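Local atomic coordinates of homoserine O-acetyltransferase (Pseudomonas veronii, PDB entry 5EFZ), a protein that hydrolyses ethyl acetate to ethanol and acetate in the breakdown of short-chain methyl ketones, working as a homodimeric acetyl esterase of the alpha/beta-hydrolase superfamily. Residues A49-N60 with D87-V95; G23-G31 with P42-V50. All blocks are in the same frame, centred on the assembly; numbering follows the deposited sequence.

Both contacts build the antiparallel border of the mixed central sheet of this alpha/beta hydrolase, and both use strand 45-51. Along the chain they come in series: contact 2 pairs strand 26-29 with that strand, and contact 1 then pairs its end with strand 92-96. Ala-49 and Val-50 belong to both, while the contact centres lie about 17 Å apart. They touch where Ile-94 CG2 packs on Val-48 CG1 at 3.6 Å. Beyond strand 92-96 the sheet turns parallel with strand 61-65, so the two contacts join the N-terminal strands to the parallel core, whose strand 146-150 leads to the inferred nucleophile Ser-151. Both contacts lie away from the active site.

Contact 1 (A49-N60 with D87-V95)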
loop_
_atom_site.group_PDB
_atom_site.type_symbol
_atom_site.label_atom_id
_atom_site.label_comp_id
_atom_site.label_asym_id
_atom_site.label_seq_id
_atom_site.Cartn_x
_atom_site.Cartn_y
_atom_site.Cartn_z
ATOM N N ALA A 49 7.850 31.961 4.975
ATOM C CA ALA A 49 8.930 32.329 4.060
ATOM C C ALA A 49 8.270 33.057 2.908
ATOM O O ALA A 49 7.264 32.595 2.401
ATOM C CB ALA A 49 9.707 31.073 3.571
ATOM N N VAL A 50 8.790 34.226 2.553
ATOM C CA VAL A 50 8.212 35.010 1.472
ATOM C C VAL A 50 9.190 35.091 0.328
ATOM O O VAL A 50 10.346 35.439 0.542
ATOM C CB VAL A 50 7.860 36.430 1.953
ATOM C CG1 VAL A 50 7.240 37.269 0.811
ATOM C CG2 VAL A 50 6.951 36.328 3.207
ATOM N N HIS A 51 8.729 34.796 -0.888
ATOM C CA HIS A 51 9.579 34.911 -2.059
ATOM C C HIS A 51 8.917 35.798 -3.072
ATOM O O HIS A 51 7.871 35.435 -3.585
ATOM C CB HIS A 51 9.844 33.538 -2.667
ATOM C CG HIS A 51 10.427 32.564 -1.697
ATOM N ND1 HIS A 51 11.753 32.596 -1.328
ATOM C CD2 HIS A 51 9.855 31.561 -0.990
ATOM C CE1 HIS A 51 11.978 31.639 -0.440
ATOM N NE2 HIS A 51 10.846 30.992 -0.229
ATOM N N GLY A 52 9.538 36.940 -3.359
ATOM C CA GLY A 52 8.982 37.905 -4.298
ATOM C C GLY A 52 8.283 39.049 -3.577
ATOM O O GLY A 52 7.940 38.970 -2.384
ATOM N N ALA A 53 8.056 40.114 -4.320
ATOM C CA ALA A 53 7.449 41.319 -3.789
ATOM C C ALA A 53 5.972 41.399 -4.170
ATOM O O ALA A 53 5.591 41.015 -5.277
ATOM C CB ALA A 53 8.199 42.549 -4.302
ATOM N N LEU A 54 5.150 41.920 -3.261
ATOM C CA LEU A 54 3.756 42.241 -3.583
ATOM C C LEU A 54 3.657 43.387 -4.596
ATOM O O LEU A 54 4.419 44.348 -4.495
ATOM C CB LEU A 54 3.005 42.635 -2.307
ATOM C CG LEU A 54 2.666 41.507 -1.333
ATOM C CD1 LEU A 54 2.222 42.127 -0.031
ATOM C CD2 LEU A 54 1.556 40.596 -1.934
ATOM N N ASN A 55 2.727 43.316 -5.546
ATOM C CA ASN A 55 2.562 44.447 -6.489
ATOM C C ASN A 55 1.752 45.575 -5.841
ATOM O O ASN A 55 1.443 45.502 -4.655
ATOM C CB ASN A 55 1.929 43.996 -7.817
ATOM C CG ASN A 55 0.575 43.309 -7.647
ATOM O OD1 ASN A 55 -0.053 43.396 -6.599
ATOM N ND2 ASN A 55 0.102 42.646 -8.719
ATOM N N ALA A 56 1.402 46.609 -6.613
ATOM C CA ALA A 56 0.791 47.817 -6.049
ATOM C C ALA A 56 -0.476 47.542 -5.245
ATOM O O ALA A 56 -0.715 48.177 -4.224
ATOM C CB ALA A 56 0.474 48.819 -7.162
ATOM N N ASP A 57 -1.312 46.630 -5.717
ATOM C CA ASP A 57 -2.585 46.399 -5.029
ATOM C C ASP A 57 -2.641 45.008 -4.400
ATOM O O ASP A 57 -3.718 44.492 -4.103
ATOM C CB ASP A 57 -3.759 46.606 -5.994
ATOM C CG ASP A 57 -3.772 45.583 -7.142
ATOM O OD1 ASP A 57 -2.724 44.932 -7.417
ATOM O OD2 ASP A 57 -4.847 45.446 -7.775
ATOM N N LYS A 58 -1.470 44.433 -4.165
ATOM C CA LYS A 58 -1.369 43.106 -3.520
ATOM C C LYS A 58 -2.250 42.059 -4.184
ATOM O O LYS A 58 -2.921 41.271 -3.493
ATOM C CB LYS A 58 -1.712 43.219 -2.023
ATOM C CG LYS A 58 -0.805 44.225 -1.293
ATOM C CD LYS A 58 -1.056 44.248 0.202
ATOM C CE LYS A 58 -0.244 45.373 0.873
ATOM N NZ LYS A 58 -0.411 45.351 2.344
ATOM N N SER A 59 -2.239 42.054 -5.523
ATOM C CA SER A 59 -3.067 41.137 -6.284
ATOM C C SER A 59 -2.256 39.982 -6.856
ATOM O O SER A 59 -2.787 39.197 -7.648
ATOM C CB SER A 59 -3.785 41.876 -7.435
ATOM O OG SER A 59 -2.860 42.459 -8.347
ATOM N N ASN A 60 -0.981 39.881 -6.471
ATOM C CA ASN A 60 -0.122 38.810 -6.997
ATOM C C ASN A 60 0.396 37.874 -5.920
ATOM O O ASN A 60 1.463 37.268 -6.062
ATOM C CB ASN A 60 1.063 39.401 -7.767
ATOM C CG ASN A 60 2.022 40.180 -6.856
ATOM O OD1 ASN A 60 1.607 40.726 -5.845
ATOM N ND2 ASN A 60 3.293 40.257 -7.240
ATOM N N ASP A 87 6.849 31.905 -9.908
ATOM C CA ASP A 87 7.971 32.751 -10.250
ATOM C C ASP A 87 7.981 33.980 -9.343
ATOM O O ASP A 87 7.102 34.819 -9.444
ATOM C CB ASP A 87 7.842 33.157 -11.729
ATOM C CG ASP A 87 9.026 33.949 -12.255
ATOM O OD1 ASP A 87 9.778 34.570 -11.475
ATOM O OD2 ASP A 87 9.197 33.958 -13.496
ATOM N N PRO A 88 9.001 34.113 -8.486
ATOM C CA PRO A 88 9.015 35.244 -7.545
ATOM C C PRO A 88 9.350 36.597 -8.188
ATOM O O PRO A 88 9.277 37.653 -7.523
ATOM C CB PRO A 88 10.077 34.817 -6.524
ATOM C CG PRO A 88 11.000 33.939 -7.299
ATOM C CD PRO A 88 10.172 33.229 -8.328
ATOM N N SER A 89 9.680 36.609 -9.477
ATOM C CA SER A 89 9.845 37.896 -10.140
ATOM C C SER A 89 8.482 38.449 -10.590
ATOM O O SER A 89 8.380 39.597 -11.034
ATOM C CB SER A 89 10.807 37.783 -11.332
ATOM O OG SER A 89 10.253 36.990 -12.367
ATOM N N LYS A 90 7.433 37.635 -10.481
ATOM C CA LYS A 90 6.086 38.058 -10.884
ATOM C C LYS A 90 5.100 38.005 -9.715
ATOM O O LYS A 90 4.169 38.806 -9.644
ATOM C CB LYS A 90 5.558 37.187 -12.029
ATOM C CG LYS A 90 6.340 37.290 -13.347
ATOM C CD LYS A 90 5.960 36.126 -14.248
ATOM C CE LYS A 90 6.652 36.197 -15.610
ATOM N NZ LYS A 90 6.422 34.894 -16.310
ATOM N N TYR A 91 5.288 37.035 -8.828
ATOM C CA TYR A 91 4.346 36.788 -7.717
ATOM C C TYR A 91 5.013 36.948 -6.367
ATOM O O TYR A 91 6.231 36.790 -6.245
ATOM C CB TYR A 91 3.755 35.370 -7.834
ATOM C CG TYR A 91 2.991 35.218 -9.104
ATOM C CD1 TYR A 91 1.703 35.686 -9.195
ATOM C CD2 TYR A 91 3.566 34.611 -10.220
ATOM C CE1 TYR A 91 0.982 35.580 -10.371
ATOM C CE2 TYR A 91 2.864 34.491 -11.404
ATOM C CZ TYR A 91 1.568 34.981 -11.474
ATOM O OH TYR A 91 0.853 34.875 -12.632
ATOM N N CYS A 92 4.223 37.324 -5.365
ATOM C CA CYS A 92 4.650 37.214 -3.984
ATOM C C CYS A 92 4.200 35.861 -3.443
ATOM O O CYS A 92 3.011 35.646 -3.143
ATOM C CB CYS A 92 4.072 38.358 -3.149
ATOM S SG CYS A 92 4.610 38.299 -1.413
ATOM N N ILE A 93 5.150 34.956 -3.304
ATOM C CA ILE A 93 4.843 33.587 -2.932
ATOM C C ILE A 93 5.102 33.394 -1.447
ATOM O O ILE A 93 6.232 33.546 -0.960
ATOM C CB ILE A 93 5.666 32.602 -3.782
ATOM C CG1 ILE A 93 5.413 32.882 -5.281
ATOM C CG2 ILE A 93 5.295 31.177 -3.444
ATOM C CD1 ILE A 93 6.600 32.596 -6.152
ATOM N N ILE A 94 4.035 33.090 -0.725
ATOM C CA ILE A 94 4.076 33.115 0.731
ATOM C C ILE A 94 3.892 31.692 1.189
ATOM O O ILE A 94 2.810 31.146 1.010
ATOM C CB ILE A 94 2.978 34.030 1.300
ATOM C CG1 ILE A 94 3.155 35.451 0.722
ATOM C CG2 ILE A 94 2.982 34.005 2.847
ATOM C CD1 ILE A 94 2.058 36.437 1.108
ATOM N N VAL A 95 4.940 31.114 1.780
ATOM C CA VAL A 95 4.920 29.706 2.147
ATOM C C VAL A 95 4.761 29.612 3.670
ATOM O O VAL A 95 5.609 30.113 4.415
ATOM C CB VAL A 95 6.197 28.993 1.714
ATOM C CG1 VAL A 95 6.038 27.462 1.959
ATOM C CG2 VAL A 95 6.496 29.327 0.229
HETATM O O HOH W 1 6.844 39.660 -7.511
HETATM O O HOH W 2 9.675 40.263 -6.986
#
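Backbone bonds knit Ala-49 to Val-95 and His-51 to Ile-93, two antiparallel hydrogen-bonded pairs with the non-hydrogen-bonded pair Val-50 and Ile-94 between them. Ala-49 O receives Val-95 N at 2.8 Å in an almost linear bond. The pairing joins strand 45-51 to strand 92-96 in the alpha/beta-hydrolase sheet, where Cys-92 and Ile-94 bond on their other edge to Ile-62 and Val-64 of strand 61-65.

The polar bonds between loop and sheet centre on Asn-60, buried where the loop returns. Its CG lies between the backbone N and the carbonyl carbon (chi1 66°), which sends the amide towards Lys-90; ND2 gives one hydrogen to Lys-90 O at 2.9 Å, close to the amide plane, and the other to Ala-53 O at 3.1 Å. OD1 accepts Asn-55 N from above its carbonyl plane, and the backbone O takes Cys-92 N. A leucine in its place would probably leave the carbonyls of Lys-90 and Ala-53 without these amide donors and free the 53-60 loop to shift.

Apolar contacts gather on Cys-92, whose small side chain fits between two larger ones. Its SG, anti to the backbone N (chi1 -178°), meets Val-50 CG1 at 3.6 Å, while Leu-54 CD2 packs on its CB. Gly-52 suits the strand's exit: its positive phi (100°) and the nearby carbonyls of Pro-88 and Tyr-91 exclude a CB.

Water 2 accepts from Ala-53 N and donates to Pro-88 O at 2.7 Å, bridging the two loops. Beyond the strand pair, the returning loop is therefore held by one backbone bond, an asparagine amide and bound water.

Contact 2 (G23-G31 with P42-V50); sequences GPFELINIG and PECLLAVAV
The antiparallel edge of the central alpha/beta-hydrolase sheet, where strand 26-29 pairs with strand 45-51, is held by Glu-26 with Val-48 and Ile-28 with Leu-46, both hydrogen-bonded pairs. Beyond these pairs Ile-30 N donates to Cys-44 O, and Cys-44 N to Gly-31 O.

Ile-28, Leu-46 and Val-48 are buried on one face, where branched apolar side chains suit the layer; Glu-26, at the end of that face, is exposed. Ile-28 CD1 meets Val-48 CG2 at 3.9 Å, and Ile-30 CG2 packs against Leu-46 CD1. This is the usual alpha/beta-hydrolase layering of helix over sheet: helix 124-139 covers this side, its Leu-134 touching both Ile-28 and Val-48.

The other face carries Leu-27, Asn-29, Leu-45 and Ala-47. The methyl of Ala-47 is small enough to take two neighbours, Phe-25 CD1 and Leu-27 CD1, each 3.8 Å from its CB. Phe-25 CG sits between its backbone N and carbonyl carbon (chi1 61°), bringing the ring alongside this methyl, which it meets obliquely. The side chains of Asn-29 and Glu-43 cross at about a right angle, amide and carboxylate planes 71° apart; Asn-29 ND2 comes 2.9 Å from Glu-43 OE1, but at an angle too poor for a hydrogen bond. Asn-29 OD1 accepts Gly-31 N at 2.8 Å in an Asx turn. Gly-31 suits its place because at its positive phi a CB would be jammed against the carbonyl O of Ile-30.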
loop_
_atom_site.group_PDB
_atom_site.type_symbol
_atom_site.label_atom_id
_atom_site.label_comp_id
_atom_site.label_asym_id
_atom_site.label_seq_id
_atom_site.Cartn_x
_atom_site.Cartn_y
_atom_site.Cartn_z
ATOM N N GLY A 23 15.630 27.623 6.756
ATOM C CA GLY A 23 15.421 29.030 6.555
ATOM C C GLY A 23 15.953 29.478 5.211
ATOM O O GLY A 23 16.495 28.679 4.444
ATOM N N PRO A 24 15.841 30.782 4.936
ATOM C CA PRO A 24 15.281 31.760 5.879
ATOM C C PRO A 24 13.754 31.725 6.004
ATOM O O PRO A 24 13.037 31.405 5.050
ATOM C CB PRO A 24 15.761 33.100 5.299
ATOM C CG PRO A 24 15.954 32.837 3.874
ATOM C CD PRO A 24 16.511 31.446 3.806
ATOM N N PHE A 25 13.266 31.979 7.216
ATOM C CA PHE A 25 11.834 32.154 7.451
ATOM C C PHE A 25 11.673 33.135 8.604
ATOM O O PHE A 25 12.589 33.313 9.398
ATOM C CB PHE A 25 11.123 30.825 7.749
ATOM C CG PHE A 25 11.623 30.112 8.990
ATOM C CD1 PHE A 25 11.223 30.529 10.262
ATOM C CD2 PHE A 25 12.473 29.021 8.880
ATOM C CE1 PHE A 25 11.667 29.873 11.392
ATOM C CE2 PHE A 25 12.931 28.363 9.999
ATOM C CZ PHE A 25 12.531 28.789 11.269
ATOM N N GLU A 26 10.501 33.749 8.713
ATOM C CA GLU A 26 10.226 34.661 9.817
ATOM C C GLU A 26 9.166 34.051 10.721
ATOM O O GLU A 26 8.239 33.399 10.233
ATOM C CB GLU A 26 9.744 36.004 9.293
ATOM C CG GLU A 26 10.532 37.176 9.826
ATOM C CD GLU A 26 9.988 38.497 9.323
ATOM O OE1 GLU A 26 9.383 38.501 8.221
ATOM O OE2 GLU A 26 10.151 39.517 10.038
ATOM N N LEU A 27 9.289 34.257 12.028
ATOM C CA LEU A 27 8.256 33.776 12.967
ATOM C C LEU A 27 7.298 34.897 13.231
ATOM O O LEU A 27 7.693 35.933 13.790
ATOM C CB LEU A 27 8.840 33.313 14.304
ATOM C CG LEU A 27 9.338 31.903 14.527
ATOM C CD1 LEU A 27 8.466 30.873 13.823
ATOM C CD2 LEU A 27 10.776 31.821 14.063
ATOM N N ILE A 28 6.045 34.721 12.838
ATOM C CA ILE A 28 5.067 35.780 13.051
ATOM C C ILE A 28 4.032 35.369 14.083
ATOM O O ILE A 28 3.356 34.351 13.920
ATOM C CB ILE A 28 4.369 36.157 11.738
ATOM C CG1 ILE A 28 5.412 36.718 10.763
ATOM C CG2 ILE A 28 3.280 37.189 12.024
ATOM C CD1 ILE A 28 4.956 36.783 9.339
ATOM N N ASN A 29 3.906 36.170 15.133
ATOM C CA ASN A 29 2.901 35.915 16.156
ATOM C C ASN A 29 1.566 36.436 15.696
ATOM O O ASN A 29 1.374 37.628 15.602
ATOM C CB ASN A 29 3.291 36.565 17.487
ATOM C CG ASN A 29 2.402 36.121 18.653
ATOM O OD1 ASN A 29 1.332 35.527 18.465
ATOM N ND2 ASN A 29 2.851 36.403 19.861
ATOM N N ILE A 30 0.621 35.558 15.418
ATOM C CA ILE A 30 -0.683 36.056 15.019
ATOM C C ILE A 30 -1.664 36.195 16.199
ATOM O O ILE A 30 -2.830 36.522 16.005
ATOM C CB ILE A 30 -1.307 35.166 13.960
ATOM C CG1 ILE A 30 -1.431 33.732 14.463
ATOM C CG2 ILE A 30 -0.501 35.211 12.639
ATOM C CD1 ILE A 30 -2.629 33.053 13.901
ATOM N N GLY A 31 -1.192 35.946 17.417
ATOM C CA GLY A 31 -2.021 36.125 18.604
ATOM C C GLY A 31 -2.732 34.843 18.979
ATOM O O GLY A 31 -2.367 33.760 18.502
ATOM N N PRO A 42 -2.577 30.225 23.400
ATOM C CA PRO A 42 -2.418 31.616 23.843
ATOM C C PRO A 42 -1.655 32.481 22.832
ATOM O O PRO A 42 -1.922 33.673 22.725
ATOM C CB PRO A 42 -1.608 31.490 25.131
ATOM C CG PRO A 42 -1.789 30.078 25.566
ATOM C CD PRO A 42 -1.946 29.273 24.326
ATOM N N GLU A 43 -0.686 31.895 22.138
ATOM C CA GLU A 43 -0.016 32.607 21.054
ATOM C C GLU A 43 0.354 31.608 19.979
ATOM O O GLU A 43 0.983 30.586 20.237
ATOM C CB GLU A 43 1.224 33.365 21.533
ATOM C CG GLU A 43 2.289 32.502 22.183
ATOM C CD GLU A 43 3.679 33.114 22.096
ATOM O OE1 GLU A 43 3.790 34.285 21.663
ATOM O OE2 GLU A 43 4.661 32.421 22.451
ATOM N N CYS A 44 -0.074 31.889 18.766
ATOM C CA CYS A 44 0.215 31.008 17.658
ATOM C C CYS A 44 1.286 31.679 16.812
ATOM O O CYS A 44 1.064 32.776 16.295
ATOM C CB CYS A 44 -1.049 30.722 16.847
ATOM S SG CYS A 44 -0.764 29.654 15.424
ATOM N N LEU A 45 2.459 31.049 16.735
ATOM C CA LEU A 45 3.545 31.535 15.894
ATOM C C LEU A 45 3.549 30.761 14.585
ATOM O O LEU A 45 3.582 29.527 14.572
ATOM C CB LEU A 45 4.893 31.369 16.587
ATOM C CG LEU A 45 5.081 31.952 17.976
ATOM C CD1 LEU A 45 6.520 31.793 18.389
ATOM C CD2 LEU A 45 4.683 33.396 18.015
ATOM N N LEU A 46 3.501 31.483 13.474
ATOM C CA LEU A 46 3.587 30.856 12.177
ATOM C C LEU A 46 4.943 31.176 11.573
ATOM O O LEU A 46 5.340 32.352 11.524
ATOM C CB LEU A 46 2.468 31.358 11.246
ATOM C CG LEU A 46 1.038 31.027 11.655
ATOM C CD1 LEU A 46 0.072 31.656 10.607
ATOM C CD2 LEU A 46 0.832 29.483 11.770
ATOM N N ALA A 47 5.641 30.130 11.136
ATOM C CA ALA A 47 6.887 30.266 10.383
ATOM C C ALA A 47 6.563 30.482 8.908
ATOM O O ALA A 47 5.918 29.629 8.272
ATOM C CB ALA A 47 7.773 29.031 10.559
ATOM N N VAL A 48 7.005 31.619 8.383
ATOM C CA VAL A 48 6.601 32.079 7.056
ATOM C C VAL A 48 7.828 32.424 6.216
ATOM O O VAL A 48 8.725 33.143 6.661
ATOM C CB VAL A 48 5.691 33.350 7.134
ATOM C CG1 VAL A 48 5.205 33.757 5.728
ATOM C CG2 VAL A 48 4.511 33.145 8.082
ATOM N N ALA A 49 7.850 31.961 4.975
ATOM C CA ALA A 49 8.930 32.329 4.060
ATOM C C ALA A 49 8.270 33.057 2.908
ATOM O O ALA A 49 7.264 32.595 2.401
ATOM C CB ALA A 49 9.707 31.073 3.571
ATOM N N VAL A 50 8.790 34.226 2.553
ATOM C CA VAL A 50 8.212 35.010 1.472
ATOM C C VAL A 50 9.190 35.091 0.328
ATOM O O VAL A 50 10.346 35.439 0.542
ATOM C CB VAL A 50 7.860 36.430 1.953
ATOM C CG1 VAL A 50 7.240 37.269 0.811
ATOM C CG2 VAL A 50 6.951 36.328 3.207
#